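Local atomic coordinates of endo-1,3-beta-glucanase, family GH16 (Zobellia galactanivorans, PDB entry 4BPZ), a protein that probably hydrolyses internal beta-1,3-glucosidic bonds of beta-glucans such as algal laminarin, through its calcium-binding family 16 glycoside hydrolase domain. Residues 175-189 and 199-211. The protein carries 1 engineered substitution. Sequence-based numbering, arbitrary orientation.
Sequences GTTPITNASGSFHVY and KVFLDDTLVYELK
Val188 O is gripped twice. Asp203 N donates to Val188 O over 2.8 Å, nearly in line with the carbonyl, and a water bonded to Asp203 O donates as well. Asp203 returns the grip with its side chain. Asp203 OD1 takes Val188 N at 2.9 Å in an almost straight bond (177°), on the syn side and 34° out of the carboxylate plane. Its CG lies anti to the carbonyl carbon (chi1 -63°), which carries the carboxylate back to the strand of Val188. Asp203 OD2 meets the edge of the His187 ring, 3.2 Å from His187 CD2, and also takes a water shared with Phe186 O. With an alanine in place of Asp203, Val188 N is likely to lose this acceptor, and the His187 edge its carboxylate neighbour.

The Leu202 side chain lies against Thr177, Ile179, His187 and Tyr189. Leu202 CD1 sits 3.5 Å from Tyr189 CE1, the two side chains running side by side. Leu202 CD2 reaches Thr177 CG2, also at 3.5 Å. The Ile179 and Leu202 side chains cross at about a right angle. Ile179 CD1 in turn lies over the centre of the His187 ring.

A type II' turn from Leu202 to Thr205 joins strands 197-202 and 205-211, and a classic bulge at Val207 and Tyr208 faces Val200. Val207 packs on Thr177. Strand 170-178 pairs with strand 155-163, while strand 187-193 pairs with both 197-202 and 96-103 in this beta-jelly-roll fold.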
ATOM      1  N   GLY A 175     -10.481  -8.685  -7.692  1.00 14.44           N
ATOM      2  CA  GLY A 175     -10.146  -9.253  -8.994  1.00 15.71           C
ATOM      3  C   GLY A 175      -8.662  -9.203  -9.245  1.00 14.29           C
ATOM      4  O   GLY A 175      -7.862  -8.689  -8.441  1.00 14.79           O
ATOM      5  N   THR A 176      -8.291  -9.700 -10.398  1.00 15.83           N
ATOM      6  CA  THR A 176      -6.899  -9.663 -10.866  1.00 16.90           C
ATOM      7  C   THR A 176      -6.899  -9.291 -12.349  1.00 16.03           C
ATOM      8  O   THR A 176      -7.944  -9.387 -13.044  1.00 18.00           O
ATOM      9  CB  THR A 176      -6.118 -11.011 -10.766  1.00 20.97           C
ATOM     10  OG1 THR A 176      -6.792 -11.933 -11.624  1.00 22.97           O
ATOM     11  CG2 THR A 176      -6.075 -11.453  -9.366  1.00 21.02           C
ATOM     12  N   THR A 177      -5.773  -8.905 -12.848  1.00 17.28           N
ATOM     13  CA  THR A 177      -5.655  -8.600 -14.243  1.00 18.65           C
ATOM     14  C   THR A 177      -4.294  -8.899 -14.740  1.00 16.31           C
ATOM     15  O   THR A 177      -3.321  -8.803 -14.017  1.00 17.13           O
ATOM     16  CB  THR A 177      -6.063  -7.123 -14.521  1.00 19.04           C
ATOM     17  OG1 THR A 177      -6.570  -7.005 -15.839  1.00 25.81           O
ATOM     18  CG2 THR A 177      -4.954  -6.107 -14.193  1.00 19.03           C
ATOM     19  N   PRO A 178      -4.133  -9.282 -16.006  1.00 17.61           N
ATOM     20  CA  PRO A 178      -2.782  -9.555 -16.524  1.00 18.58           C
ATOM     21  C   PRO A 178      -1.991  -8.289 -16.658  1.00 18.25           C
ATOM     22  O   PRO A 178      -2.498  -7.181 -16.971  1.00 19.18           O
ATOM     23  CB  PRO A 178      -3.033 -10.204 -17.913  1.00 20.88           C
ATOM     24  CG  PRO A 178      -4.414 -10.484 -18.020  1.00 24.46           C
ATOM     25  CD  PRO A 178      -5.172  -9.807 -16.917  1.00 19.81           C
ATOM     26  N   ILE A 179      -0.699  -8.385 -16.473  1.00 17.94           N
ATOM     27  CA  ILE A 179       0.210  -7.263 -16.683  1.00 18.69           C
ATOM     28  C   ILE A 179       1.458  -7.730 -17.382  1.00 18.95           C
ATOM     29  O   ILE A 179       1.918  -8.866 -17.123  1.00 19.19           O
ATOM     30  CB  ILE A 179       0.588  -6.570 -15.309  1.00 17.06           C
ATOM     31  CG1 ILE A 179       1.365  -5.238 -15.521  1.00 18.34           C
ATOM     32  CG2 ILE A 179       1.307  -7.457 -14.362  1.00 16.00           C
ATOM     33  CD1 ILE A 179       1.472  -4.336 -14.301  1.00 17.08           C
ATOM     34  N   THR A 180       1.993  -6.893 -18.262  1.00 19.93           N
ATOM     35  CA  THR A 180       3.237  -7.142 -18.984  1.00 22.61           C
ATOM     36  C   THR A 180       4.337  -6.207 -18.535  1.00 19.40           C
ATOM     37  O   THR A 180       4.110  -5.005 -18.394  1.00 20.60           O
ATOM     38  CB  THR A 180       3.021  -6.894 -20.516  1.00 32.28           C
ATOM     39  OG1 THR A 180       2.099  -7.891 -20.915  1.00 38.30           O
ATOM     40  CG2 THR A 180       4.342  -6.933 -21.317  1.00 32.47           C
ATOM     41  N   ASN A 181       5.500  -6.768 -18.262  1.00 19.79           N
ATOM     42  CA  ASN A 181       6.660  -5.990 -17.893  1.00 20.89           C
ATOM     43  C   ASN A 181       6.385  -5.044 -16.733  1.00 20.17           C
ATOM     44  O   ASN A 181       6.726  -3.878 -16.785  1.00 17.95           O
ATOM     45  CB  ASN A 181       7.175  -5.214 -19.139  1.00 23.04           C
ATOM     46  CG  ASN A 181       8.622  -4.740 -18.977  1.00 26.41           C
ATOM     47  OD1 ASN A 181       9.337  -5.130 -18.022  1.00 28.02           O
ATOM     48  ND2 ASN A 181       9.049  -3.874 -19.866  1.00 28.58           N
ATOM     49  N   ALA A 182       5.833  -5.604 -15.632  1.00 16.62           N
ATOM     50  CA  ALA A 182       5.527  -4.752 -14.493  1.00 15.92           C
ATOM     51  C   ALA A 182       6.735  -4.119 -13.890  1.00 14.54           C
ATOM     52  O   ALA A 182       6.616  -3.071 -13.241  1.00 16.08           O
ATOM     53  CB  ALA A 182       4.778  -5.596 -13.464  1.00 16.78           C
ATOM     54  N   SER A 183       7.896  -4.772 -13.995  1.00 15.42           N
ATOM     55  CA  SER A 183       9.116  -4.329 -13.358  1.00 16.53           C
ATOM     56  C   SER A 183       9.932  -3.418 -14.272  1.00 18.47           C
ATOM     57  O   SER A 183      10.669  -2.556 -13.767  1.00 21.53           O
ATOM     58  CB  SER A 183       9.942  -5.507 -12.812  1.00 17.27           C
ATOM     59  OG  SER A 183      10.476  -6.267 -13.846  1.00 24.98           O
ATOM     60  N   GLY A 184       9.783  -3.493 -15.583  1.00 17.26           N
ATOM     61  CA  GLY A 184      10.627  -2.708 -16.477  1.00 21.25           C
ATOM     62  C   GLY A 184       9.925  -1.544 -17.138  1.00 19.62           C
ATOM     63  O   GLY A 184      10.597  -0.783 -17.794  1.00 22.46           O
ATOM     64  N   SER A 185       8.622  -1.433 -16.922  1.00 18.78           N
ATOM     65  CA  SER A 185       7.867  -0.379 -17.603  1.00 20.92           C
ATOM     66  C   SER A 185       6.959   0.219 -16.496  1.00 19.23           C
ATOM     67  O   SER A 185       6.305  -0.501 -15.736  1.00 19.51           O
ATOM     68  CB  SER A 185       6.912  -0.965 -18.659  1.00 21.86           C
ATOM     69  OG  SER A 185       6.175   0.074 -19.371  1.00 31.56           O
ATOM     70  N   PHE A 186       6.865   1.544 -16.453  1.00 18.25           N
ATOM     71  CA  PHE A 186       5.878   2.184 -15.575  1.00 16.65           C
ATOM     72  C   PHE A 186       4.442   1.864 -16.025  1.00 16.83           C
ATOM     73  O   PHE A 186       4.129   1.893 -17.201  1.00 19.51           O
ATOM     74  CB  PHE A 186       6.080   3.710 -15.566  1.00 18.65           C
ATOM     75  CG  PHE A 186       7.227   4.200 -14.774  1.00 17.68           C
ATOM     76  CD1 PHE A 186       7.199   4.139 -13.364  1.00 17.67           C
ATOM     77  CD2 PHE A 186       8.409   4.657 -15.415  1.00 21.61           C
ATOM     78  CE1 PHE A 186       8.262   4.558 -12.619  1.00 19.45           C
ATOM     79  CE2 PHE A 186       9.481   5.104 -14.628  1.00 24.11           C
ATOM     80  CZ  PHE A 186       9.441   4.999 -13.232  1.00 22.70           C
ATOM     81  N   HIS A 187       3.572   1.619 -15.022  1.00 15.37           N
ATOM     82  CA  HIS A 187       2.152   1.581 -15.226  1.00 14.87           C
ATOM     83  C   HIS A 187       1.517   2.506 -14.231  1.00 14.01           C
ATOM     84  O   HIS A 187       2.132   2.866 -13.201  1.00 15.06           O
ATOM     85  CB  HIS A 187       1.590   0.187 -14.998  1.00 15.79           C
ATOM     86  CG  HIS A 187       2.116  -0.857 -15.982  1.00 17.01           C
ATOM     87  ND1 HIS A 187       3.378  -1.363 -15.965  1.00 17.03           N
ATOM     88  CD2 HIS A 187       1.440  -1.495 -16.996  1.00 18.81           C
ATOM     89  CE1 HIS A 187       3.521  -2.277 -16.964  1.00 18.71           C
ATOM     90  NE2 HIS A 187       2.329  -2.404 -17.572  1.00 21.35           N
ATOM     91  N   VAL A 188       0.240   2.915 -14.492  1.00 13.78           N
ATOM     92  CA  VAL A 188      -0.493   3.741 -13.531  1.00 13.86           C
ATOM     93  C   VAL A 188      -1.525   2.867 -12.849  1.00 13.35           C
ATOM     94  O   VAL A 188      -2.447   2.336 -13.478  1.00 15.37           O
ATOM     95  CB  VAL A 188      -1.138   4.962 -14.225  1.00 13.98           C
ATOM     96  CG1 VAL A 188      -1.912   5.757 -13.210  1.00 15.64           C
ATOM     97  CG2 VAL A 188      -0.083   5.817 -14.867  1.00 17.63           C
ATOM     98  N   TYR A 189      -1.461   2.788 -11.530  1.00 13.16           N
ATOM     99  CA  TYR A 189      -2.386   2.052 -10.682  1.00 11.91           C
ATOM    100  C   TYR A 189      -3.302   3.082 -10.068  1.00 11.61           C
ATOM    101  O   TYR A 189      -2.808   4.078  -9.493  1.00 13.06           O
ATOM    102  CB  TYR A 189      -1.572   1.372  -9.603  1.00 12.23           C
ATOM    103  CG  TYR A 189      -0.526   0.393 -10.196  1.00 12.11           C
ATOM    104  CD1 TYR A 189      -0.894  -0.904 -10.589  1.00 13.32           C
ATOM    105  CD2 TYR A 189       0.764   0.853 -10.475  1.00 12.54           C
ATOM    106  CE1 TYR A 189       0.038  -1.743 -11.171  1.00 13.09           C
ATOM    107  CE2 TYR A 189       1.676  -0.026 -11.134  1.00 13.52           C
ATOM    108  CZ  TYR A 189       1.316  -1.288 -11.466  1.00 13.50           C
ATOM    109  OH  TYR A 189       2.171  -2.183 -12.064  1.00 15.03           O
ATOM    110  N   LYS A 199     -13.656   2.009  -7.818  1.00 11.63           N
ATOM    111  CA  LYS A 199     -13.183   1.388  -9.044  1.00 11.93           C
ATOM    112  C   LYS A 199     -11.658   1.377  -9.004  1.00 11.41           C
ATOM    113  O   LYS A 199     -11.057   2.432  -8.772  1.00 12.51           O
ATOM    114  CB  LYS A 199     -13.608   2.177 -10.262  1.00 12.41           C
ATOM    115  CG  LYS A 199     -15.121   2.324 -10.430  1.00 14.31           C
ATOM    116  CD  LYS A 199     -15.444   3.236 -11.606  1.00 18.49           C
ATOM    117  CE  LYS A 199     -16.900   3.567 -11.748  1.00 20.62           C
ATOM    118  NZ  LYS A 199     -17.151   4.331 -12.972  1.00 27.44           N
ATOM    119  N   VAL A 200     -11.040   0.215  -9.213  1.00 11.49           N
ATOM    120  CA  VAL A 200      -9.563   0.102  -9.260  1.00 11.69           C
ATOM    121  C   VAL A 200      -9.190  -0.256 -10.655  1.00 11.44           C
ATOM    122  O   VAL A 200      -9.734  -1.187 -11.270  1.00 12.68           O
ATOM    123  CB  VAL A 200      -9.052  -0.930  -8.253  1.00 11.95           C
ATOM    124  CG1 VAL A 200      -7.566  -1.122  -8.403  1.00 12.57           C
ATOM    125  CG2 VAL A 200      -9.471  -0.523  -6.860  1.00 14.45           C
ATOM    126  N   PHE A 201      -8.223   0.501 -11.206  1.00 11.27           N
ATOM    127  CA  PHE A 201      -7.765   0.313 -12.569  1.00 12.51           C
ATOM    128  C   PHE A 201      -6.274   0.026 -12.607  1.00 11.73           C
ATOM    129  O   PHE A 201      -5.476   0.493 -11.777  1.00 12.32           O
ATOM    130  CB  PHE A 201      -7.957   1.649 -13.344  1.00 13.04           C
ATOM    131  CG  PHE A 201      -9.397   2.001 -13.560  1.00 13.66           C
ATOM    132  CD1 PHE A 201     -10.065   1.636 -14.725  1.00 16.50           C
ATOM    133  CD2 PHE A 201     -10.030   2.840 -12.643  1.00 15.15           C
ATOM    134  CE1 PHE A 201     -11.414   2.034 -14.912  1.00 19.18           C
ATOM    135  CE2 PHE A 201     -11.359   3.235 -12.843  1.00 17.88           C
ATOM    136  CZ  PHE A 201     -12.019   2.775 -13.912  1.00 17.94           C
ATOM    137  N   LEU A 202      -5.879  -0.688 -13.669  1.00 13.29           N
ATOM    138  CA  LEU A 202      -4.492  -0.808 -14.128  1.00 13.26           C
ATOM    139  C   LEU A 202      -4.483  -0.128 -15.469  1.00 14.87           C
ATOM    140  O   LEU A 202      -5.151  -0.616 -16.409  1.00 15.34           O
ATOM    141  CB  LEU A 202      -4.089  -2.254 -14.304  1.00 14.23           C
ATOM    142  CG  LEU A 202      -2.713  -2.418 -15.019  1.00 16.05           C
ATOM    143  CD1 LEU A 202      -1.616  -1.763 -14.243  1.00 18.24           C
ATOM    144  CD2 LEU A 202      -2.411  -3.917 -15.198  1.00 19.57           C
ATOM    145  N   ASP A 203      -3.837   1.036 -15.578  1.00 14.64           N
ATOM    146  CA  ASP A 203      -3.927   1.860 -16.767  1.00 15.92           C
ATOM    147  C   ASP A 203      -5.461   2.088 -17.027  1.00 16.92           C
ATOM    148  O   ASP A 203      -6.134   2.623 -16.169  1.00 17.32           O
ATOM    149  CB  ASP A 203      -3.099   1.248 -17.908  1.00 18.27           C
ATOM    150  CG  ASP A 203      -1.622   1.218 -17.536  1.00 19.86           C
ATOM    151  OD1 ASP A 203      -1.121   2.176 -16.922  1.00 21.43           O
ATOM    152  OD2 ASP A 203      -0.966   0.308 -18.001  1.00 28.85           O
ATOM    153  N   ASP A 204      -5.983   1.663 -18.167  1.00 17.01           N
ATOM    154  CA  ASP A 204      -7.404   1.852 -18.430  1.00 16.75           C
ATOM    155  C   ASP A 204      -8.241   0.601 -18.271  1.00 18.08           C
ATOM    156  O   ASP A 204      -9.413   0.663 -18.638  1.00 20.21           O
ATOM    157  CB  ASP A 204      -7.548   2.417 -19.849  1.00 19.27           C
ATOM    158  CG  ASP A 204      -6.896   3.771 -19.975  1.00 18.52           C
ATOM    159  OD1 ASP A 204      -6.937   4.642 -19.051  1.00 23.10           O
ATOM    160  OD2 ASP A 204      -6.264   4.004 -21.014  1.00 25.85           O
ATOM    161  N   THR A 205      -7.699  -0.448 -17.714  1.00 16.67           N
ATOM    162  CA  THR A 205      -8.442  -1.704 -17.494  1.00 17.24           C
ATOM    163  C   THR A 205      -8.995  -1.698 -16.122  1.00 14.90           C
ATOM    164  O   THR A 205      -8.223  -1.534 -15.169  1.00 14.84           O
ATOM    165  CB  THR A 205      -7.476  -2.874 -17.724  1.00 18.58           C
ATOM    166  OG1 THR A 205      -6.938  -2.788 -19.055  1.00 20.37           O
ATOM    167  CG2 THR A 205      -8.234  -4.218 -17.565  1.00 20.75           C
ATOM    168  N   LEU A 206     -10.291  -1.932 -15.991  1.00 15.31           N
ATOM    169  CA  LEU A 206     -10.881  -2.084 -14.671  1.00 13.93           C
ATOM    170  C   LEU A 206     -10.469  -3.410 -14.085  1.00 14.47           C
ATOM    171  O   LEU A 206     -10.669  -4.460 -14.689  1.00 16.16           O
ATOM    172  CB  LEU A 206     -12.392  -1.971 -14.805  1.00 15.07           C
ATOM    173  CG  LEU A 206     -13.119  -2.083 -13.436  1.00 14.24           C
ATOM    174  CD1 LEU A 206     -12.998  -0.797 -12.635  1.00 13.86           C
ATOM    175  CD2 LEU A 206     -14.620  -2.429 -13.659  1.00 17.23           C
ATOM    176  N   VAL A 207      -9.889  -3.368 -12.883  1.00 13.22           N
ATOM    177  CA  VAL A 207      -9.565  -4.595 -12.173  1.00 14.00           C
ATOM    178  C   VAL A 207     -10.747  -5.044 -11.351  1.00 13.23           C
ATOM    179  O   VAL A 207     -11.117  -6.235 -11.358  1.00 15.10           O
ATOM    180  CB  VAL A 207      -8.289  -4.418 -11.310  1.00 14.15           C
ATOM    181  CG1 VAL A 207      -7.899  -5.736 -10.747  1.00 16.82           C
ATOM    182  CG2 VAL A 207      -7.149  -3.839 -12.145  1.00 15.97           C
ATOM    183  N   TYR A 208     -11.367  -4.122 -10.647  1.00 12.98           N
ATOM    184  CA  TYR A 208     -12.572  -4.463  -9.877  1.00 12.85           C
ATOM    185  C   TYR A 208     -13.332  -3.159  -9.578  1.00 12.11           C
ATOM    186  O   TYR A 208     -12.713  -2.115  -9.347  1.00 13.10           O
ATOM    187  CB  TYR A 208     -12.223  -5.181  -8.548  1.00 13.73           C
ATOM    188  CG  TYR A 208     -13.364  -5.997  -8.003  1.00 13.73           C
ATOM    189  CD1 TYR A 208     -13.621  -7.279  -8.490  1.00 13.98           C
ATOM    190  CD2 TYR A 208     -14.220  -5.495  -7.020  1.00 13.45           C
ATOM    191  CE1 TYR A 208     -14.696  -8.018  -8.022  1.00 13.43           C
ATOM    192  CE2 TYR A 208     -15.301  -6.215  -6.506  1.00 14.86           C
ATOM    193  CZ  TYR A 208     -15.521  -7.534  -7.009  1.00 15.02           C
ATOM    194  OH  TYR A 208     -16.516  -8.290  -6.518  1.00 16.62           O
ATOM    195  N   GLU A 209     -14.641  -3.258  -9.528  1.00 12.03           N
ATOM    196  CA  GLU A 209     -15.509  -2.226  -9.005  1.00 12.28           C
ATOM    197  C   GLU A 209     -16.436  -2.776  -7.988  1.00 11.67           C
ATOM    198  O   GLU A 209     -17.174  -3.735  -8.264  1.00 12.74           O
ATOM    199  CB  GLU A 209     -16.299  -1.586 -10.176  1.00 13.11           C
ATOM    200  CG  GLU A 209     -17.415  -0.666  -9.730  1.00 13.95           C
ATOM    201  CD  GLU A 209     -18.094   0.014 -10.863  1.00 16.26           C
ATOM    202  OE1 GLU A 209     -17.628  -0.032 -12.013  1.00 18.26           O
ATOM    203  OE2 GLU A 209     -19.139   0.673 -10.625  1.00 18.42           O
ATOM    204  N   LEU A 210     -16.474  -2.123  -6.839  1.00 12.85           N
ATOM    205  CA  LEU A 210     -17.334  -2.467  -5.722  1.00 13.11           C
ATOM    206  C   LEU A 210     -18.304  -1.373  -5.470  1.00 12.34           C
ATOM    207  O   LEU A 210     -17.898  -0.204  -5.310  1.00 13.10           O
ATOM    208  CB  LEU A 210     -16.474  -2.697  -4.472  1.00 13.57           C
ATOM    209  CG  LEU A 210     -17.300  -3.034  -3.204  1.00 14.49           C
ATOM    210  CD1 LEU A 210     -18.157  -4.321  -3.349  1.00 16.56           C
ATOM    211  CD2 LEU A 210     -16.345  -3.157  -2.028  1.00 16.62           C
ATOM    212  N   LYS A 211     -19.584  -1.671  -5.484  1.00 13.84           N
ATOM    213  CA  LYS A 211     -20.612  -0.708  -5.112  1.00 14.51           C
ATOM    214  C   LYS A 211     -20.425  -0.227  -3.692  1.00 14.06           C
ATOM    215  O   LYS A 211     -20.170  -1.012  -2.793  1.00 15.41           O
ATOM    216  CB  LYS A 211     -21.978  -1.397  -5.300  1.00 18.12           C
ATOM    217  CG  LYS A 211     -23.121  -0.507  -4.950  1.00 18.49           C
ATOM    218  CD  LYS A 211     -24.427  -1.285  -5.142  1.00 21.81           C
ATOM    219  CE  LYS A 211     -25.599  -0.459  -4.722  1.00 24.58           C
ATOM    220  NZ  LYS A 211     -25.717   0.745  -5.603  1.00 31.12           N
TER
HETATM  221  O   HOH W   1     -10.566  -8.011 -13.444  1.00 27.74           O
HETATM  222  O   HOH W   2      -9.512  -6.914 -15.336  1.00 29.58           O
HETATM  223  O   HOH W   3       1.549   1.240 -19.085  1.00 37.64           O
HETATM  224  O   HOH W   4      -4.977   3.746 -13.947  1.00 16.69           O